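Long-range contact in glucanase (Klebsiella pneumoniae, PDB 5GY3), which probably hydrolyses internal beta-1,4-glucosidic bonds in cellulose and related beta-glucans as a family 8 glycoside hydrolase: residues W238-A252 and W264-L278. Residues are numbered along the deposited sequence; the frame is centred on the assembly and turned at random.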
loop_
_atom_site.group_PDB
_atom_site.type_symbol
_atom_site.label_atom_id
_atom_site.label_comp_id
_atom_site.label_asym_id
_atom_site.label_seq_id
_atom_site.Cartn_x
_atom_site.Cartn_y
_atom_site.Cartn_z
ATOM N N TRP A 238 -0.524 2.959 -17.240
ATOM C CA TRP A 238 -0.243 1.603 -16.781
ATOM C C TRP A 238 -0.685 0.578 -17.813
ATOM O O TRP A 238 0.064 -0.348 -18.154
ATOM C CB TRP A 238 -0.951 1.362 -15.448
ATOM C CG TRP A 238 -0.485 2.316 -14.403
ATOM C CD1 TRP A 238 -1.066 3.498 -14.034
ATOM C CD2 TRP A 238 0.691 2.177 -13.609
ATOM N NE1 TRP A 238 -0.319 4.099 -13.040
ATOM C CE2 TRP A 238 0.767 3.309 -12.768
ATOM C CE3 TRP A 238 1.683 1.202 -13.525
ATOM C CZ2 TRP A 238 1.803 3.486 -11.847
ATOM C CZ3 TRP A 238 2.707 1.372 -12.610
ATOM C CH2 TRP A 238 2.762 2.509 -11.783
ATOM N N LYS A 239 -1.903 0.737 -18.323
ATOM C CA LYS A 239 -2.398 -0.162 -19.355
ATOM C C LYS A 239 -1.542 -0.071 -20.611
ATOM O O LYS A 239 -1.191 -1.099 -21.203
ATOM C CB LYS A 239 -3.857 0.171 -19.665
ATOM C CG LYS A 239 -4.820 -0.120 -18.507
ATOM C CD LYS A 239 -6.246 0.323 -18.855
ATOM C CE LYS A 239 -7.250 -0.283 -17.883
ATOM N NZ LYS A 239 -8.620 0.275 -18.066
ATOM N N ALA A 240 -1.176 1.151 -21.015
ATOM C CA ALA A 240 -0.382 1.327 -22.233
ATOM C C ALA A 240 0.978 0.657 -22.113
ATOM O O ALA A 240 1.438 -0.006 -23.050
ATOM C CB ALA A 240 -0.209 2.814 -22.552
ATOM N N TRP A 241 1.637 0.812 -20.964
ATOM C CA TRP A 241 2.956 0.218 -20.800
ATOM C C TRP A 241 2.867 -1.302 -20.765
ATOM O O TRP A 241 3.629 -1.993 -21.452
ATOM C CB TRP A 241 3.621 0.756 -19.529
ATOM C CG TRP A 241 5.026 0.245 -19.379
ATOM C CD1 TRP A 241 6.110 0.611 -20.123
ATOM C CD2 TRP A 241 5.498 -0.722 -18.427
ATOM N NE1 TRP A 241 7.230 -0.071 -19.694
ATOM C CE2 TRP A 241 6.881 -0.896 -18.658
ATOM C CE3 TRP A 241 4.881 -1.465 -17.413
ATOM C CZ2 TRP A 241 7.666 -1.774 -17.899
ATOM C CZ3 TRP A 241 5.666 -2.344 -16.655
ATOM C CH2 TRP A 241 7.038 -2.492 -16.916
ATOM N N MET A 242 1.928 -1.845 -19.987
ATOM C CA MET A 242 1.793 -3.295 -19.911
ATOM C C MET A 242 1.344 -3.887 -21.246
ATOM O O MET A 242 1.802 -4.969 -21.634
ATOM C CB MET A 242 0.822 -3.661 -18.794
ATOM C CG MET A 242 1.345 -3.248 -17.421
ATOM S SD MET A 242 0.115 -3.538 -16.140
ATOM C CE MET A 242 0.939 -2.786 -14.733
ATOM N N GLN A 243 0.464 -3.193 -21.968
ATOM C CA GLN A 243 0.026 -3.683 -23.275
ATOM C C GLN A 243 1.164 -3.738 -24.292
ATOM O O GLN A 243 1.028 -4.415 -25.317
ATOM C CB GLN A 243 -1.119 -2.808 -23.808
ATOM C CG GLN A 243 -2.475 -3.134 -23.176
ATOM C CD GLN A 243 -3.526 -2.046 -23.412
ATOM O OE1 GLN A 243 -3.255 -1.024 -24.041
ATOM N NE2 GLN A 243 -4.726 -2.261 -22.886
ATOM N N SER A 244 2.283 -3.054 -24.041
ATOM C CA SER A 244 3.386 -3.074 -24.995
ATOM C C SER A 244 4.311 -4.277 -24.819
ATOM O O SER A 244 5.298 -4.381 -25.551
ATOM C CB SER A 244 4.196 -1.774 -24.904
ATOM O OG SER A 244 5.016 -1.744 -23.747
ATOM N N TYR A 245 4.023 -5.177 -23.882
ATOM C CA TYR A 245 4.833 -6.362 -23.636
ATOM C C TYR A 245 3.979 -7.617 -23.686
ATOM O O TYR A 245 2.781 -7.567 -23.400
ATOM C CB TYR A 245 5.531 -6.291 -22.263
ATOM C CG TYR A 245 6.620 -5.257 -22.201
ATOM C CD1 TYR A 245 7.867 -5.517 -22.748
ATOM C CD2 TYR A 245 6.403 -4.011 -21.609
ATOM C CE1 TYR A 245 8.866 -4.583 -22.711
ATOM C CE2 TYR A 245 7.408 -3.064 -21.568
ATOM C CZ TYR A 245 8.641 -3.360 -22.120
ATOM O OH TYR A 245 9.662 -2.438 -22.100
ATOM N N PRO A 246 4.574 -8.764 -24.030
ATOM C CA PRO A 246 3.870 -10.038 -23.842
ATOM C C PRO A 246 3.571 -10.253 -22.366
ATOM O O PRO A 246 4.366 -9.892 -21.498
ATOM C CB PRO A 246 4.860 -11.084 -24.374
ATOM C CG PRO A 246 5.799 -10.327 -25.252
ATOM C CD PRO A 246 5.882 -8.932 -24.682
ATOM N N ARG A 247 2.401 -10.833 -22.089
ATOM C CA ARG A 247 1.972 -11.049 -20.710
ATOM C C ARG A 247 3.067 -11.682 -19.856
ATOM O O ARG A 247 3.304 -11.253 -18.721
ATOM C CB ARG A 247 0.722 -11.925 -20.677
ATOM C CG ARG A 247 0.373 -12.396 -19.273
ATOM C CD ARG A 247 -0.974 -13.078 -19.225
ATOM N NE ARG A 247 -1.346 -13.399 -17.852
ATOM C CZ ARG A 247 -1.038 -14.539 -17.248
ATOM N NH1 ARG A 247 -0.355 -15.474 -17.901
ATOM N NH2 ARG A 247 -1.412 -14.747 -15.992
ATOM N N LEU A 248 3.748 -12.698 -20.384
ATOM C CA LEU A 248 4.768 -13.424 -19.635
ATOM C C LEU A 248 6.170 -12.851 -19.807
ATOM O O LEU A 248 7.124 -13.399 -19.235
ATOM C CB LEU A 248 4.758 -14.908 -20.033
ATOM C CG LEU A 248 3.468 -15.672 -19.725
ATOM C CD1 LEU A 248 3.558 -17.114 -20.226
ATOM C CD2 LEU A 248 3.170 -15.639 -18.242
ATOM N N GLN A 249 6.322 -11.761 -20.553
ATOM C CA GLN A 249 7.609 -11.103 -20.737
ATOM C C GLN A 249 7.503 -9.613 -20.449
ATOM O O GLN A 249 8.020 -8.778 -21.192
ATOM C CB GLN A 249 8.151 -11.327 -22.148
ATOM C CG GLN A 249 8.475 -12.766 -22.486
ATOM C CD GLN A 249 8.906 -12.913 -23.936
ATOM O OE1 GLN A 249 8.135 -13.359 -24.782
ATOM N NE2 GLN A 249 10.134 -12.515 -24.230
ATOM N N THR A 250 6.836 -9.260 -19.351
ATOM C CA THR A 250 6.729 -7.873 -18.933
ATOM C C THR A 250 7.805 -7.572 -17.909
ATOM O O THR A 250 7.867 -8.268 -16.887
ATOM C CB THR A 250 5.361 -7.613 -18.333
ATOM O OG1 THR A 250 4.354 -7.953 -19.291
ATOM C CG2 THR A 250 5.217 -6.143 -17.935
ATOM N N PRO A 251 8.661 -6.569 -18.127
ATOM C CA PRO A 251 9.751 -6.304 -17.178
ATOM C C PRO A 251 9.222 -6.017 -15.782
ATOM O O PRO A 251 8.192 -5.362 -15.611
ATOM C CB PRO A 251 10.454 -5.083 -17.777
ATOM C CG PRO A 251 10.122 -5.164 -19.265
ATOM C CD PRO A 251 8.726 -5.692 -19.311
ATOM N N ALA A 252 9.944 -6.524 -14.777
ATOM C CA ALA A 252 9.503 -6.357 -13.393
ATOM C C ALA A 252 9.670 -4.928 -12.895
ATOM O O ALA A 252 9.018 -4.552 -11.916
ATOM C CB ALA A 252 10.270 -7.306 -12.469
ATOM N N TRP A 264 14.357 -9.243 -16.184
ATOM C CA TRP A 264 13.508 -10.352 -15.801
ATOM C C TRP A 264 12.081 -9.846 -15.651
ATOM O O TRP A 264 11.823 -8.632 -15.595
ATOM C CB TRP A 264 14.018 -11.027 -14.522
ATOM C CG TRP A 264 14.096 -10.107 -13.353
ATOM C CD1 TRP A 264 15.075 -9.189 -13.089
ATOM C CD2 TRP A 264 13.151 -10.011 -12.287
ATOM N NE1 TRP A 264 14.797 -8.531 -11.918
ATOM C CE2 TRP A 264 13.624 -9.021 -11.401
ATOM C CE3 TRP A 264 11.953 -10.669 -11.992
ATOM C CZ2 TRP A 264 12.939 -8.665 -10.245
ATOM C CZ3 TRP A 264 11.274 -10.320 -10.843
ATOM C CH2 TRP A 264 11.767 -9.323 -9.985
ATOM N N TYR A 265 11.154 -10.795 -15.610
ATOM C CA TYR A 265 9.754 -10.534 -15.914
ATOM C C TYR A 265 8.845 -10.721 -14.709
ATOM O O TYR A 265 9.115 -11.525 -13.810
ATOM C CB TYR A 265 9.261 -11.451 -17.029
ATOM C CG TYR A 265 10.117 -11.413 -18.266
ATOM C CD1 TYR A 265 10.586 -10.208 -18.775
ATOM C CD2 TYR A 265 10.456 -12.586 -18.924
ATOM C CE1 TYR A 265 11.376 -10.175 -19.933
ATOM C CE2 TYR A 265 11.232 -12.563 -20.068
ATOM C CZ TYR A 265 11.693 -11.361 -20.563
ATOM O OH TYR A 265 12.464 -11.361 -21.706
ATOM N N MET A 266 7.723 -10.003 -14.743
ATOM C CA MET A 266 6.706 -10.147 -13.714
ATOM C C MET A 266 6.154 -11.561 -13.695
ATOM O O MET A 266 5.833 -12.139 -14.745
ATOM C CB MET A 266 5.567 -9.155 -13.954
ATOM C CG MET A 266 6.003 -7.716 -13.915
ATOM S SD MET A 266 4.538 -6.661 -13.963
ATOM C CE MET A 266 5.294 -5.071 -13.684
ATOM N N ALA A 267 6.030 -12.101 -12.488
ATOM C CA ALA A 267 5.431 -13.396 -12.232
ATOM C C ALA A 267 4.629 -13.270 -10.945
ATOM O O ALA A 267 4.659 -12.227 -10.286
ATOM C CB ALA A 267 6.499 -14.490 -12.124
ATOM N N GLY A 268 3.908 -14.333 -10.589
ATOM C CA GLY A 268 3.263 -14.386 -9.280
ATOM C C GLY A 268 2.411 -13.161 -9.001
ATOM O O GLY A 268 1.557 -12.774 -9.809
ATOM N N GLY A 269 2.668 -12.520 -7.855
ATOM C CA GLY A 269 1.862 -11.367 -7.457
ATOM C C GLY A 269 2.002 -10.173 -8.387
ATOM O O GLY A 269 1.025 -9.463 -8.644
ATOM N N LEU A 270 3.216 -9.915 -8.889
ATOM C CA LEU A 270 3.364 -8.818 -9.850
ATOM C C LEU A 270 2.534 -9.078 -11.096
ATOM O O LEU A 270 1.865 -8.176 -11.613
ATOM C CB LEU A 270 4.830 -8.616 -10.244
ATOM C CG LEU A 270 5.815 -8.003 -9.252
ATOM C CD1 LEU A 270 7.176 -7.809 -9.933
ATOM C CD2 LEU A 270 5.300 -6.677 -8.755
ATOM N N LEU A 271 2.570 -10.315 -11.590
ATOM C CA LEU A 271 1.787 -10.660 -12.766
ATOM C C LEU A 271 0.292 -10.535 -12.491
ATOM O O LEU A 271 -0.469 -10.149 -13.383
ATOM C CB LEU A 271 2.149 -12.075 -13.218
ATOM C CG LEU A 271 1.450 -12.633 -14.453
ATOM C CD1 LEU A 271 1.653 -11.695 -15.622
ATOM C CD2 LEU A 271 1.987 -14.037 -14.771
ATOM N N ALA A 272 -0.136 -10.833 -11.260
ATOM C CA ALA A 272 -1.539 -10.653 -10.896
ATOM C C ALA A 272 -1.954 -9.187 -10.980
ATOM O O ALA A 272 -3.062 -8.873 -11.427
ATOM C CB ALA A 272 -1.792 -11.213 -9.496
ATOM N N VAL A 273 -1.073 -8.267 -10.583
ATOM C CA VAL A 273 -1.393 -6.849 -10.758
ATOM C C VAL A 273 -1.489 -6.492 -12.238
ATOM O O VAL A 273 -2.353 -5.706 -12.648
ATOM C CB VAL A 273 -0.359 -5.965 -10.032
ATOM C CG1 VAL A 273 -0.566 -4.480 -10.383
ATOM C CG2 VAL A 273 -0.464 -6.170 -8.531
ATOM N N ARG A 274 -0.595 -7.042 -13.065
ATOM C CA ARG A 274 -0.683 -6.809 -14.504
ATOM C C ARG A 274 -2.031 -7.279 -15.047
ATOM O O ARG A 274 -2.688 -6.554 -15.804
ATOM C CB ARG A 274 0.480 -7.501 -15.222
ATOM C CG ARG A 274 0.485 -7.363 -16.748
ATOM C CD ARG A 274 -0.266 -8.516 -17.375
ATOM N NE ARG A 274 -0.223 -8.495 -18.831
ATOM C CZ ARG A 274 -1.134 -9.096 -19.583
ATOM N NH1 ARG A 274 -1.045 -9.053 -20.910
ATOM N NH2 ARG A 274 -2.142 -9.726 -18.996
ATOM N N ASP A 275 -2.455 -8.494 -14.670
ATOM C CA ASP A 275 -3.733 -9.025 -15.147
ATOM C C ASP A 275 -4.891 -8.151 -14.686
ATOM O O ASP A 275 -5.816 -7.867 -15.460
ATOM C CB ASP A 275 -3.948 -10.458 -14.652
ATOM C CG ASP A 275 -3.094 -11.488 -15.389
ATOM O OD1 ASP A 275 -2.547 -11.181 -16.465
ATOM O OD2 ASP A 275 -2.983 -12.621 -14.874
ATOM N N LEU A 276 -4.851 -7.712 -13.424
ATOM C CA LEU A 276 -5.880 -6.805 -12.927
ATOM C C LEU A 276 -5.904 -5.513 -13.732
ATOM O O LEU A 276 -6.980 -5.020 -14.103
ATOM C CB LEU A 276 -5.655 -6.514 -11.438
ATOM C CG LEU A 276 -6.654 -5.563 -10.761
ATOM C CD1 LEU A 276 -8.072 -6.153 -10.763
ATOM C CD2 LEU A 276 -6.214 -5.240 -9.346
ATOM N N THR A 277 -4.726 -4.945 -14.012
ATOM C CA THR A 277 -4.669 -3.660 -14.697
ATOM C C THR A 277 -5.273 -3.745 -16.091
ATOM O O THR A 277 -5.953 -2.814 -16.537
ATOM C CB THR A 277 -3.224 -3.172 -14.766
ATOM O OG1 THR A 277 -2.727 -3.034 -13.434
ATOM C CG2 THR A 277 -3.111 -1.831 -15.501
ATOM N N LEU A 278 -5.031 -4.844 -16.792
ATOM C CA LEU A 278 -5.521 -5.001 -18.153
ATOM C C LEU A 278 -6.901 -5.636 -18.215
ATOM O O LEU A 278 -7.448 -5.793 -19.312
ATOM C CB LEU A 278 -4.523 -5.827 -18.977
ATOM C CG LEU A 278 -3.147 -5.202 -19.215
ATOM C CD1 LEU A 278 -2.332 -5.978 -20.258
ATOM C CD2 LEU A 278 -3.272 -3.731 -19.600
HETATM O O HOH W 1 1.812 -7.288 -19.910
HETATM O O HOH W 2 -6.409 -4.593 -22.239
HETATM O O HOH W 3 0.193 -7.378 -23.063
HETATM O O HOH W 4 5.629 -10.912 -17.333
HETATM O O HOH W 5 6.486 -14.333 -16.169
#
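Arg247 holds Asp275 through two parallel-running bonds, NE to OD1 and NH2 to OD2, the latter at 2.9 Å, each through a syn lone pair. The planes of the two groups are only 12° apart, and Leu271 CD2 covers one guanidinium face. CG anti to the backbone N and a chain extended to NE carry the Arg247 guanidinium to Asp275; on the way CB and CG pass over one face of the Arg274 guanidinium, turned 83° to its own, CB 3.4 Å from NH1. Leu278 CD1 packs on the opposite face. Arg274 NH2 also meets Asp275 OD1 and pairs with Glu280, so carboxylates probably offset the closeness of the two arginines. One water ties Arg274 NE to Met242 O and Thr250 OG1.

Beside this network, Met242 SD lies 3.6 Å from Thr277 CB. At the far end, Met266 N donates to Thr250 O (2.8 Å) and Ala252 N to Trp264 O (2.9 Å), bracketing Pro251 and Tyr265 as an antiparallel, non-hydrogen-bonded pair. Two CH-pi contacts flank it, Gln249 CA over the Tyr265 ring and Ala252 CB over the six-membered ring of Trp264.

Within the (alpha/alpha)6 barrel fold of family 8, away from the predicted nucleophile Asp87, helices 238-243 and 268-278 approach to 9.6 Å between axes at 117°; helix 220-228 touches Trp238 and Thr277, strand 213-214 meets Trp241, and helix 293-307 packs against Leu270 and Val273.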